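Local coordinates for protein NADPH-dependent aldehyde reductase YqhD (Escherichia coli, PDB 4QGS) that reduces a broad range of short-chain aldehydes to alcohols with NADPH, using one zinc ion per subunit, at residues 203-214 and 228-239; 288-298 and 350-359. All blocks are in the same frame, centred on the assembly; numbering follows the deposited sequence.

Contacts 1 and 2 lie in the helical C-terminal half of this iron-containing alcohol dehydrogenase family member, their centres about 19 Å apart, and the catalytic zinc sits where they meet. Contact 1 brings Asp-205 and His-209 from helix 196-211; contact 2 brings His-292 from the start of helix 292-306; His-278 and two waters complete the site. On the zinc, Asp-205 OD1 and His-292 NE2 are 2.9 Å apart. Beside the metal the two helices pack directly: Leu-296 CD1 comes to 3.3 Å from Asp-205 OD1. Farther from the metal, Val-204 CG2 lies 3.8 Å from Val-350 CG2, joining segment 350-359 to helix 196-211.

Contact 1: 203-214 and 228-239; sequences VVDAFVHTVEQY and AEGILLTLIEDG. With ZN (zinc ion), chain B.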
loop_
_atom_site.group_PDB
_atom_site.type_symbol
_atom_site.label_atom_id
_atom_site.label_comp_id
_atom_site.label_asym_id
_atom_site.label_seq_id
_atom_site.Cartn_x
_atom_site.Cartn_y
_atom_site.Cartn_z
ATOM N N VAL A 203 2.251 6.935 -7.012
ATOM C CA VAL A 203 2.864 6.340 -8.193
ATOM C C VAL A 203 4.151 5.598 -7.812
ATOM O O VAL A 203 4.372 4.461 -8.226
ATOM C CB VAL A 203 3.146 7.402 -9.271
ATOM C CG1 VAL A 203 4.045 6.829 -10.367
ATOM C CG2 VAL A 203 1.829 7.886 -9.854
ATOM N N VAL A 204 4.996 6.231 -7.006
ATOM C CA VAL A 204 6.234 5.589 -6.580
ATOM C C VAL A 204 5.964 4.329 -5.756
ATOM O O VAL A 204 6.585 3.282 -5.977
ATOM C CB VAL A 204 7.104 6.562 -5.765
ATOM C CG1 VAL A 204 8.288 5.812 -5.143
ATOM C CG2 VAL A 204 7.611 7.673 -6.666
ATOM N N ASP A 205 5.014 4.408 -4.831
ATOM C CA ASP A 205 4.730 3.272 -3.955
ATOM C C ASP A 205 4.193 2.096 -4.778
ATOM O O ASP A 205 4.640 0.948 -4.604
ATOM C CB ASP A 205 3.738 3.676 -2.870
ATOM C CG ASP A 205 3.520 2.578 -1.820
ATOM O OD1 ASP A 205 4.486 1.885 -1.389
ATOM O OD2 ASP A 205 2.348 2.416 -1.420
ATOM N N ALA A 206 3.275 2.379 -5.700
ATOM C CA ALA A 206 2.788 1.311 -6.597
ATOM C C ALA A 206 3.929 0.686 -7.415
ATOM O O ALA A 206 4.007 -0.541 -7.572
ATOM C CB ALA A 206 1.702 1.850 -7.525
ATOM N N PHE A 207 4.817 1.531 -7.926
ATOM C CA PHE A 207 5.937 1.088 -8.746
ATOM C C PHE A 207 6.819 0.154 -7.928
ATOM O O PHE A 207 7.206 -0.935 -8.381
ATOM C CB PHE A 207 6.729 2.308 -9.247
ATOM C CG PHE A 207 7.767 1.993 -10.306
ATOM C CD1 PHE A 207 7.505 2.236 -11.648
ATOM C CD2 PHE A 207 9.013 1.479 -9.953
ATOM C CE1 PHE A 207 8.463 1.982 -12.624
ATOM C CE2 PHE A 207 9.976 1.213 -10.932
ATOM C CZ PHE A 207 9.701 1.462 -12.262
ATOM N N VAL A 208 7.110 0.566 -6.698
ATOM C CA VAL A 208 8.005 -0.216 -5.856
ATOM C C VAL A 208 7.332 -1.492 -5.367
ATOM O O VAL A 208 7.973 -2.542 -5.359
ATOM C CB VAL A 208 8.514 0.623 -4.669
ATOM C CG1 VAL A 208 9.354 -0.251 -3.736
ATOM C CG2 VAL A 208 9.335 1.790 -5.203
ATOM N N HIS A 209 6.046 -1.441 -5.003
ATOM C CA HIS A 209 5.355 -2.688 -4.639
ATOM C C HIS A 209 5.463 -3.706 -5.772
ATOM O O HIS A 209 5.630 -4.904 -5.517
ATOM C CB HIS A 209 3.885 -2.444 -4.282
ATOM C CG HIS A 209 3.681 -1.990 -2.870
ATOM N ND1 HIS A 209 3.029 -2.754 -1.925
ATOM C CD2 HIS A 209 4.069 -0.856 -2.233
ATOM C CE1 HIS A 209 3.008 -2.104 -0.774
ATOM N NE2 HIS A 209 3.632 -0.951 -0.934
ATOM N N THR A 210 5.392 -3.226 -7.010
ATOM C CA THR A 210 5.501 -4.107 -8.170
ATOM C C THR A 210 6.907 -4.705 -8.265
ATOM O O THR A 210 7.052 -5.922 -8.389
ATOM C CB THR A 210 5.157 -3.375 -9.462
ATOM O OG1 THR A 210 3.840 -2.817 -9.339
ATOM C CG2 THR A 210 5.195 -4.362 -10.674
ATOM N N VAL A 211 7.952 -3.879 -8.190
ATOM C CA VAL A 211 9.301 -4.451 -8.368
ATOM C C VAL A 211 9.769 -5.265 -7.161
ATOM O O VAL A 211 10.704 -6.062 -7.282
ATOM C CB VAL A 211 10.365 -3.364 -8.681
ATOM C CG1 VAL A 211 10.026 -2.625 -9.976
ATOM C CG2 VAL A 211 10.510 -2.391 -7.508
ATOM N N GLU A 212 9.126 -5.095 -6.006
ATOM C CA GLU A 212 9.420 -5.932 -4.837
ATOM C C GLU A 212 9.068 -7.387 -5.126
ATOM O O GLU A 212 9.563 -8.293 -4.459
ATOM C CB GLU A 212 8.642 -5.477 -3.608
ATOM C CG GLU A 212 9.060 -4.109 -3.050
ATOM C CD GLU A 212 10.250 -4.160 -2.092
ATOM O OE1 GLU A 212 11.179 -4.984 -2.282
ATOM O OE2 GLU A 212 10.246 -3.364 -1.128
ATOM N N GLN A 213 8.197 -7.573 -6.113
ATOM C CA GLN A 213 7.676 -8.893 -6.468
ATOM C C GLN A 213 8.094 -9.339 -7.865
ATOM O O GLN A 213 7.622 -10.371 -8.372
ATOM C CB GLN A 213 6.152 -8.884 -6.362
ATOM C CG GLN A 213 5.630 -8.475 -4.979
ATOM C CD GLN A 213 4.121 -8.285 -4.959
ATOM O OE1 GLN A 213 3.369 -9.243 -4.786
ATOM N NE2 GLN A 213 3.670 -7.039 -5.108
ATOM N N TYR A 214 8.987 -8.586 -8.492
ATOM C CA TYR A 214 9.342 -8.852 -9.882
ATOM C C TYR A 214 10.852 -8.756 -10.127
ATOM O O TYR A 214 11.421 -9.599 -10.815
ATOM C CB TYR A 214 8.574 -7.896 -10.817
ATOM C CG TYR A 214 9.119 -7.818 -12.227
ATOM C CD1 TYR A 214 8.986 -8.892 -13.113
ATOM C CD2 TYR A 214 9.778 -6.676 -12.675
ATOM C CE1 TYR A 214 9.495 -8.817 -14.400
ATOM C CE2 TYR A 214 10.289 -6.590 -13.962
ATOM C CZ TYR A 214 10.150 -7.680 -14.814
ATOM O OH TYR A 214 10.655 -7.604 -16.087
ATOM N N ALA A 228 3.417 -7.781 -14.218
ATOM C CA ALA A 228 4.270 -6.833 -13.495
ATOM C C ALA A 228 4.846 -5.803 -14.458
ATOM O O ALA A 228 4.757 -4.593 -14.215
ATOM C CB ALA A 228 5.392 -7.569 -12.756
ATOM N N GLU A 229 5.407 -6.283 -15.563
ATOM C CA GLU A 229 5.940 -5.413 -16.609
ATOM C C GLU A 229 4.875 -4.438 -17.122
ATOM O O GLU A 229 5.142 -3.239 -17.304
ATOM C CB GLU A 229 6.506 -6.263 -17.757
ATOM C CG GLU A 229 7.845 -6.864 -17.403
ATOM C CD GLU A 229 8.174 -8.142 -18.192
ATOM O OE1 GLU A 229 7.501 -8.414 -19.203
ATOM O OE2 GLU A 229 9.110 -8.859 -17.783
ATOM N N GLY A 230 3.665 -4.954 -17.319
ATOM C CA GLY A 230 2.542 -4.152 -17.777
ATOM C C GLY A 230 2.180 -3.036 -16.815
ATOM O O GLY A 230 1.898 -1.903 -17.232
ATOM N N ILE A 231 2.153 -3.357 -15.530
ATOM C CA ILE A 231 1.884 -2.346 -14.504
ATOM C C ILE A 231 2.952 -1.243 -14.561
ATOM O O ILE A 231 2.630 -0.044 -14.558
ATOM C CB ILE A 231 1.838 -2.974 -13.082
ATOM C CG1 ILE A 231 0.604 -3.866 -12.936
ATOM C CG2 ILE A 231 1.861 -1.866 -11.991
ATOM C CD1 ILE A 231 0.655 -4.825 -11.758
ATOM N N LEU A 232 4.217 -1.656 -14.627
ATOM C CA LEU A 232 5.347 -0.714 -14.600
ATOM C C LEU A 232 5.304 0.205 -15.822
ATOM O O LEU A 232 5.422 1.430 -15.707
ATOM C CB LEU A 232 6.675 -1.481 -14.531
ATOM C CG LEU A 232 6.844 -2.307 -13.258
ATOM C CD1 LEU A 232 8.045 -3.227 -13.364
ATOM C CD2 LEU A 232 7.018 -1.370 -12.041
ATOM N N LEU A 233 5.083 -0.384 -16.995
ATOM C CA LEU A 233 4.976 0.380 -18.228
ATOM C C LEU A 233 3.846 1.414 -18.170
ATOM O O LEU A 233 3.995 2.548 -18.634
ATOM C CB LEU A 233 4.764 -0.588 -19.411
ATOM C CG LEU A 233 6.068 -1.281 -19.818
ATOM C CD1 LEU A 233 5.762 -2.572 -20.576
ATOM C CD2 LEU A 233 6.934 -0.362 -20.653
ATOM N N THR A 234 2.714 1.017 -17.594
ATOM C CA THR A 234 1.559 1.901 -17.451
ATOM C C THR A 234 1.859 3.065 -16.498
ATOM O O THR A 234 1.503 4.203 -16.764
ATOM C CB THR A 234 0.336 1.118 -16.948
ATOM O OG1 THR A 234 0.024 0.084 -17.904
ATOM C CG2 THR A 234 -0.872 2.041 -16.820
ATOM N N LEU A 235 2.509 2.764 -15.385
ATOM C CA LEU A 235 2.855 3.810 -14.416
ATOM C C LEU A 235 3.867 4.785 -15.008
ATOM O O LEU A 235 3.800 5.998 -14.753
ATOM C CB LEU A 235 3.393 3.182 -13.124
ATOM C CG LEU A 235 2.385 2.419 -12.257
ATOM C CD1 LEU A 235 3.076 1.688 -11.103
ATOM C CD2 LEU A 235 1.283 3.348 -11.729
ATOM N N ILE A 236 4.814 4.281 -15.793
ATOM C CA ILE A 236 5.819 5.165 -16.399
ATOM C C ILE A 236 5.182 6.070 -17.449
ATOM O O ILE A 236 5.508 7.264 -17.547
ATOM C CB ILE A 236 6.975 4.355 -17.016
ATOM C CG1 ILE A 236 7.817 3.748 -15.896
ATOM C CG2 ILE A 236 7.834 5.230 -17.913
ATOM C CD1 ILE A 236 8.679 2.574 -16.332
ATOM N N GLU A 237 4.230 5.529 -18.199
ATOM C CA GLU A 237 3.571 6.326 -19.227
ATOM C C GLU A 237 2.600 7.353 -18.649
ATOM O O GLU A 237 2.667 8.533 -19.002
ATOM C CB GLU A 237 2.825 5.438 -20.229
ATOM C CG GLU A 237 2.210 6.276 -21.359
ATOM C CD GLU A 237 1.834 5.450 -22.582
ATOM O OE1 GLU A 237 1.946 4.203 -22.523
ATOM O OE2 GLU A 237 1.439 6.055 -23.605
ATOM N N ASP A 238 1.707 6.921 -17.766
ATOM C CA ASP A 238 0.616 7.804 -17.330
ATOM C C ASP A 238 0.832 8.424 -15.947
ATOM O O ASP A 238 0.139 9.375 -15.584
ATOM C CB ASP A 238 -0.724 7.050 -17.357
ATOM C CG ASP A 238 -1.349 7.021 -18.746
ATOM O OD1 ASP A 238 -0.678 7.429 -19.718
ATOM O OD2 ASP A 238 -2.513 6.605 -18.859
ATOM N N GLY A 239 1.770 7.889 -15.169
ATOM C CA GLY A 239 2.075 8.471 -13.872
ATOM C C GLY A 239 2.465 9.939 -13.949
ATOM O O GLY A 239 1.895 10.762 -13.237
HETATM ZN ZN ZN B . 4.447 0.532 0.260
HETATM O O HOH W 1 3.768 -0.477 1.967
HETATM O O HOH W 2 2.420 1.188 0.561
#
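One face of the Phe-207 ring is covered by Leu-232, whose CD2 stands 3.6 Å from the ring centroid, a CH-pi contact over the middle of the ring. At the rim, in the ring plane, Ile-236 CD1 approaches CE1. The Tyr-214 ring is met obliquely by Ala-228 CB and by Leu-232 CD1, so the two methyls of one leucine serve both aromatic rings. With CG anti to the backbone N (chi1 164°), Tyr-214 points its ring across the flank of helix 222-244, past Ala-228, to Glu-229, where OH donates to OE2 at 2.6 Å on the anti side of the carboxylate; ring and carboxylate planes stand 80° apart. The same OE2 is bonded by Gln-317, and OE1 forms a salt bridge with Arg-321, which ties this end to helix 312-323. A phenylalanine in place of Tyr-214 would probably leave Glu-229 OE2 without its hydroxyl donor and the carboxylate less firmly joined to segment 203-214. The two helices form an antiparallel pair in the C-terminal all-helical domain of the family, their axes 9.7 Å apart and their directions 159° from each other. Thr-210 fits between them: its CG2 lies 3.7 Å from Leu-232 CG, while its OG1 bonds back to Ala-206 O, reaching that oxygen from the opposite face to the Thr-210 N bond. Nearer Gly-239, Leu-235 CD1 fills the space beside Ala-206 CB at 3.8 Å, and Val-203 CG2 rests on the Gly-239 CA. On the far flank of helix 196-211, Asp-205 OD1 and His-209 NE2 each hold the zinc at 2.1 Å.

Contact 2: 288-298 and 350-359; sequences HGLDHAQTLAI and VPTHLSDYGL. With ZN (zinc ion), chain B.
With CG anti to the carbonyl carbon (chi1 -59°), Tyr-357 lays its ring against helix 292-306, and Ile-298, whose CG1 takes the same position on its own backbone (chi1 -66°), runs past it in the opposite direction. The isoleucine CD1 comes to 3.5 Å from Tyr-357 CE2. Leu-290 covers one ring face with CD1, displaced toward the rim, and brings CD2 close to CD1 of the tyrosine. Gln-294 crosses the ring obliquely, its amide plane 57° from that of the ring and its CD 3.5 Å from Tyr-357 CE1. The amide oxygen OE1 is held by the backbone N-H of Asp-291, while Tyr-357 OH donates to Pro-351 O at 2.7 Å, a bond within segment 350-359 that fixes the hydroxyl end. In the C-terminal helical domain this contact lays the loop between helices 330-347 and 364-373 along the first turns of helix 292-306. The first residue of that helix, His-292, binds the zinc through NE2 and takes no part in the packing on the loop. Further along the helix, Val-350 CG1 packs on Ala-297 CB at 3.7 Å. The carbonyl oxygen of Ala-297 is buried without a hydrogen-bonding partner; its neighbours include CB and CG2 of Thr-352, whose OG1 turns to Arg-342. One residue on, Ile-298 CA makes a CA-H...O contact with Thr-352 O at 3.4 Å, and one water donates both to that oxygen and to Ile-298 O. Toward His-288, Leu-359 meets Leu-290 tip to tip through their CD1 methyls. Leu-359 CD2 rests 3.7 Å from the centroid of the His-288 ring, a CH-pi contact over the face, while NE2 of that ring is bonded to Ser-363.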
loop_
_atom_site.group_PDB
_atom_site.type_symbol
_atom_site.label_atom_id
_atom_site.label_comp_id
_atom_site.label_asym_id
_atom_site.label_seq_id
_atom_site.Cartn_x
_atom_site.Cartn_y
_atom_site.Cartn_z
ATOM N N HIS A 288 13.022 9.556 10.900
ATOM C CA HIS A 288 13.179 10.891 10.334
ATOM C C HIS A 288 11.878 11.476 9.782
ATOM O O HIS A 288 11.871 12.615 9.344
ATOM C CB HIS A 288 14.246 10.889 9.222
ATOM C CG HIS A 288 15.611 10.478 9.693
ATOM N ND1 HIS A 288 16.315 11.184 10.649
ATOM C CD2 HIS A 288 16.402 9.437 9.337
ATOM C CE1 HIS A 288 17.470 10.581 10.877
ATOM N NE2 HIS A 288 17.552 9.526 10.086
ATOM N N GLY A 289 10.795 10.702 9.791
ATOM C CA GLY A 289 9.498 11.229 9.365
ATOM C C GLY A 289 9.281 11.421 7.871
ATOM O O GLY A 289 8.327 12.082 7.456
ATOM N N LEU A 290 10.152 10.842 7.049
ATOM C CA LEU A 290 10.006 10.943 5.608
ATOM C C LEU A 290 8.737 10.215 5.153
ATOM O O LEU A 290 8.336 9.254 5.788
ATOM C CB LEU A 290 11.222 10.348 4.888
ATOM C CG LEU A 290 12.611 10.945 5.178
ATOM C CD1 LEU A 290 13.624 10.377 4.187
ATOM C CD2 LEU A 290 12.622 12.452 5.128
ATOM N N ASP A 291 8.098 10.702 4.085
ATOM C CA ASP A 291 6.954 9.993 3.499
ATOM C C ASP A 291 7.360 8.573 3.140
ATOM O O ASP A 291 8.493 8.351 2.714
ATOM C CB ASP A 291 6.432 10.679 2.224
ATOM C CG ASP A 291 5.842 12.049 2.480
ATOM O OD1 ASP A 291 5.605 12.394 3.655
ATOM O OD2 ASP A 291 5.596 12.771 1.489
ATOM N N HIS A 292 6.432 7.622 3.280
ATOM C CA HIS A 292 6.681 6.229 2.868
ATOM C C HIS A 292 7.368 6.147 1.508
ATOM O O HIS A 292 8.441 5.536 1.375
ATOM C CB HIS A 292 5.358 5.453 2.845
ATOM C CG HIS A 292 5.480 4.024 2.386
ATOM N ND1 HIS A 292 6.360 3.130 2.950
ATOM C CD2 HIS A 292 4.804 3.343 1.427
ATOM C CE1 HIS A 292 6.230 1.952 2.350
ATOM N NE2 HIS A 292 5.293 2.058 1.424
ATOM N N ALA A 293 6.779 6.782 0.505
ATOM C CA ALA A 293 7.295 6.667 -0.857
ATOM C C ALA A 293 8.663 7.315 -1.030
ATOM O O ALA A 293 9.462 6.856 -1.847
ATOM C CB ALA A 293 6.312 7.273 -1.851
ATOM N N GLN A 294 8.933 8.385 -0.275
ATOM C CA GLN A 294 10.256 9.011 -0.327
ATOM C C GLN A 294 11.319 8.029 0.141
ATOM O O GLN A 294 12.397 7.939 -0.453
ATOM C CB GLN A 294 10.295 10.290 0.535
ATOM C CG GLN A 294 9.396 11.386 0.012
ATOM C CD GLN A 294 9.235 12.540 1.003
ATOM O OE1 GLN A 294 9.490 12.390 2.204
ATOM N NE2 GLN A 294 8.792 13.691 0.502
ATOM N N THR A 295 11.018 7.268 1.186
ATOM C CA THR A 295 12.015 6.321 1.687
ATOM C C THR A 295 12.277 5.218 0.657
ATOM O O THR A 295 13.401 4.714 0.556
ATOM C CB THR A 295 11.599 5.682 3.021
ATOM O OG1 THR A 295 10.530 4.746 2.804
ATOM C CG2 THR A 295 11.172 6.776 4.027
ATOM N N LEU A 296 11.249 4.847 -0.106
ATOM C CA LEU A 296 11.417 3.817 -1.136
ATOM C C LEU A 296 12.253 4.317 -2.309
ATOM O O LEU A 296 13.068 3.574 -2.867
ATOM C CB LEU A 296 10.047 3.324 -1.649
ATOM C CG LEU A 296 9.056 2.832 -0.590
ATOM C CD1 LEU A 296 7.716 2.407 -1.248
ATOM C CD2 LEU A 296 9.618 1.699 0.259
ATOM N N ALA A 297 12.032 5.566 -2.702
ATOM C CA ALA A 297 12.756 6.154 -3.819
ATOM C C ALA A 297 14.236 6.281 -3.479
ATOM O O ALA A 297 15.099 6.150 -4.348
ATOM C CB ALA A 297 12.177 7.509 -4.172
ATOM N N ILE A 298 14.527 6.528 -2.206
ATOM C CA ILE A 298 15.907 6.586 -1.759
ATOM C C ILE A 298 16.557 5.196 -1.766
ATOM O O ILE A 298 17.632 4.997 -2.340
ATOM C CB ILE A 298 16.019 7.182 -0.327
ATOM C CG1 ILE A 298 15.597 8.662 -0.306
ATOM C CG2 ILE A 298 17.439 7.018 0.228
ATOM C CD1 ILE A 298 15.261 9.146 1.071
ATOM N N VAL A 350 10.110 13.247 -6.495
ATOM C CA VAL A 350 10.493 12.444 -5.334
ATOM C C VAL A 350 11.995 12.147 -5.346
ATOM O O VAL A 350 12.439 11.196 -5.985
ATOM C CB VAL A 350 9.731 11.091 -5.268
ATOM C CG1 VAL A 350 9.963 10.427 -3.912
ATOM C CG2 VAL A 350 8.231 11.296 -5.523
ATOM N N PRO A 351 12.785 12.973 -4.648
ATOM C CA PRO A 351 14.250 12.856 -4.627
ATOM C C PRO A 351 14.755 11.522 -4.098
ATOM O O PRO A 351 14.108 10.897 -3.253
ATOM C CB PRO A 351 14.679 14.000 -3.689
ATOM C CG PRO A 351 13.583 14.982 -3.778
ATOM C CD PRO A 351 12.319 14.175 -3.935
ATOM N N THR A 352 15.928 11.104 -4.558
ATOM C CA THR A 352 16.392 9.750 -4.267
ATOM C C THR A 352 17.682 9.631 -3.450
ATOM O O THR A 352 18.239 8.557 -3.355
ATOM C CB THR A 352 16.594 8.968 -5.580
ATOM O OG1 THR A 352 17.612 9.607 -6.357
ATOM C CG2 THR A 352 15.288 8.916 -6.388
ATOM N N HIS A 353 18.151 10.720 -2.839
ATOM C CA HIS A 353 19.305 10.642 -1.946
ATOM C C HIS A 353 18.975 11.220 -0.567
ATOM O O HIS A 353 18.179 12.158 -0.462
ATOM C CB HIS A 353 20.514 11.387 -2.546
ATOM C CG HIS A 353 21.012 10.805 -3.837
ATOM N ND1 HIS A 353 20.606 11.267 -5.070
ATOM C CD2 HIS A 353 21.879 9.793 -4.083
ATOM C CE1 HIS A 353 21.196 10.564 -6.020
ATOM N NE2 HIS A 353 21.977 9.664 -5.448
ATOM N N LEU A 354 19.589 10.664 0.478
ATOM C CA LEU A 354 19.371 11.145 1.842
ATOM C C LEU A 354 19.683 12.633 1.932
ATOM O O LEU A 354 18.960 13.381 2.579
ATOM C CB LEU A 354 20.223 10.366 2.851
ATOM C CG LEU A 354 19.795 8.909 3.048
ATOM C CD1 LEU A 354 20.835 8.147 3.875
ATOM C CD2 LEU A 354 18.450 8.863 3.737
ATOM N N SER A 355 20.730 13.063 1.239
ATOM C CA SER A 355 21.130 14.470 1.315
ATOM C C SER A 355 20.056 15.433 0.781
ATOM O O SER A 355 19.985 16.585 1.212
ATOM C CB SER A 355 22.443 14.682 0.567
ATOM O OG SER A 355 22.312 14.392 -0.806
ATOM N N ASP A 356 19.210 14.965 -0.137
ATOM C CA ASP A 356 18.100 15.782 -0.647
ATOM C C ASP A 356 17.095 16.135 0.445
ATOM O O ASP A 356 16.320 17.078 0.294
ATOM C CB ASP A 356 17.356 15.056 -1.772
ATOM C CG ASP A 356 18.226 14.782 -2.971
ATOM O OD1 ASP A 356 19.008 15.677 -3.358
ATOM O OD2 ASP A 356 18.124 13.673 -3.531
ATOM N N TYR A 357 17.099 15.360 1.524
ATOM C CA TYR A 357 16.181 15.553 2.643
ATOM C C TYR A 357 16.878 16.103 3.883
ATOM O O TYR A 357 16.303 16.132 4.972
ATOM C CB TYR A 357 15.477 14.238 2.980
ATOM C CG TYR A 357 14.691 13.672 1.813
ATOM C CD1 TYR A 357 13.343 13.970 1.643
ATOM C CD2 TYR A 357 15.301 12.839 0.881
ATOM C CE1 TYR A 357 12.616 13.446 0.574
ATOM C CE2 TYR A 357 14.595 12.321 -0.193
ATOM C CZ TYR A 357 13.249 12.622 -0.343
ATOM O OH TYR A 357 12.535 12.103 -1.408
ATOM N N GLY A 358 18.113 16.550 3.705
ATOM C CA GLY A 358 18.884 17.125 4.797
ATOM C C GLY A 358 19.522 16.126 5.746
ATOM O O GLY A 358 19.958 16.480 6.838
ATOM N N LEU A 359 19.592 14.867 5.323
ATOM C CA LEU A 359 20.144 13.793 6.137
ATOM C C LEU A 359 21.525 13.453 5.608
ATOM O O LEU A 359 21.659 13.092 4.437
ATOM C CB LEU A 359 19.225 12.559 6.086
ATOM C CG LEU A 359 17.804 12.831 6.588
ATOM C CD1 LEU A 359 16.880 11.677 6.253
ATOM C CD2 LEU A 359 17.823 13.088 8.095
HETATM ZN ZN ZN B . 4.447 0.532 0.260
HETATM O O HOH W 3 19.870 6.319 -3.293
HETATM O O HOH W 1 3.768 -0.477 1.967
HETATM O O HOH W 2 2.420 1.188 0.561
#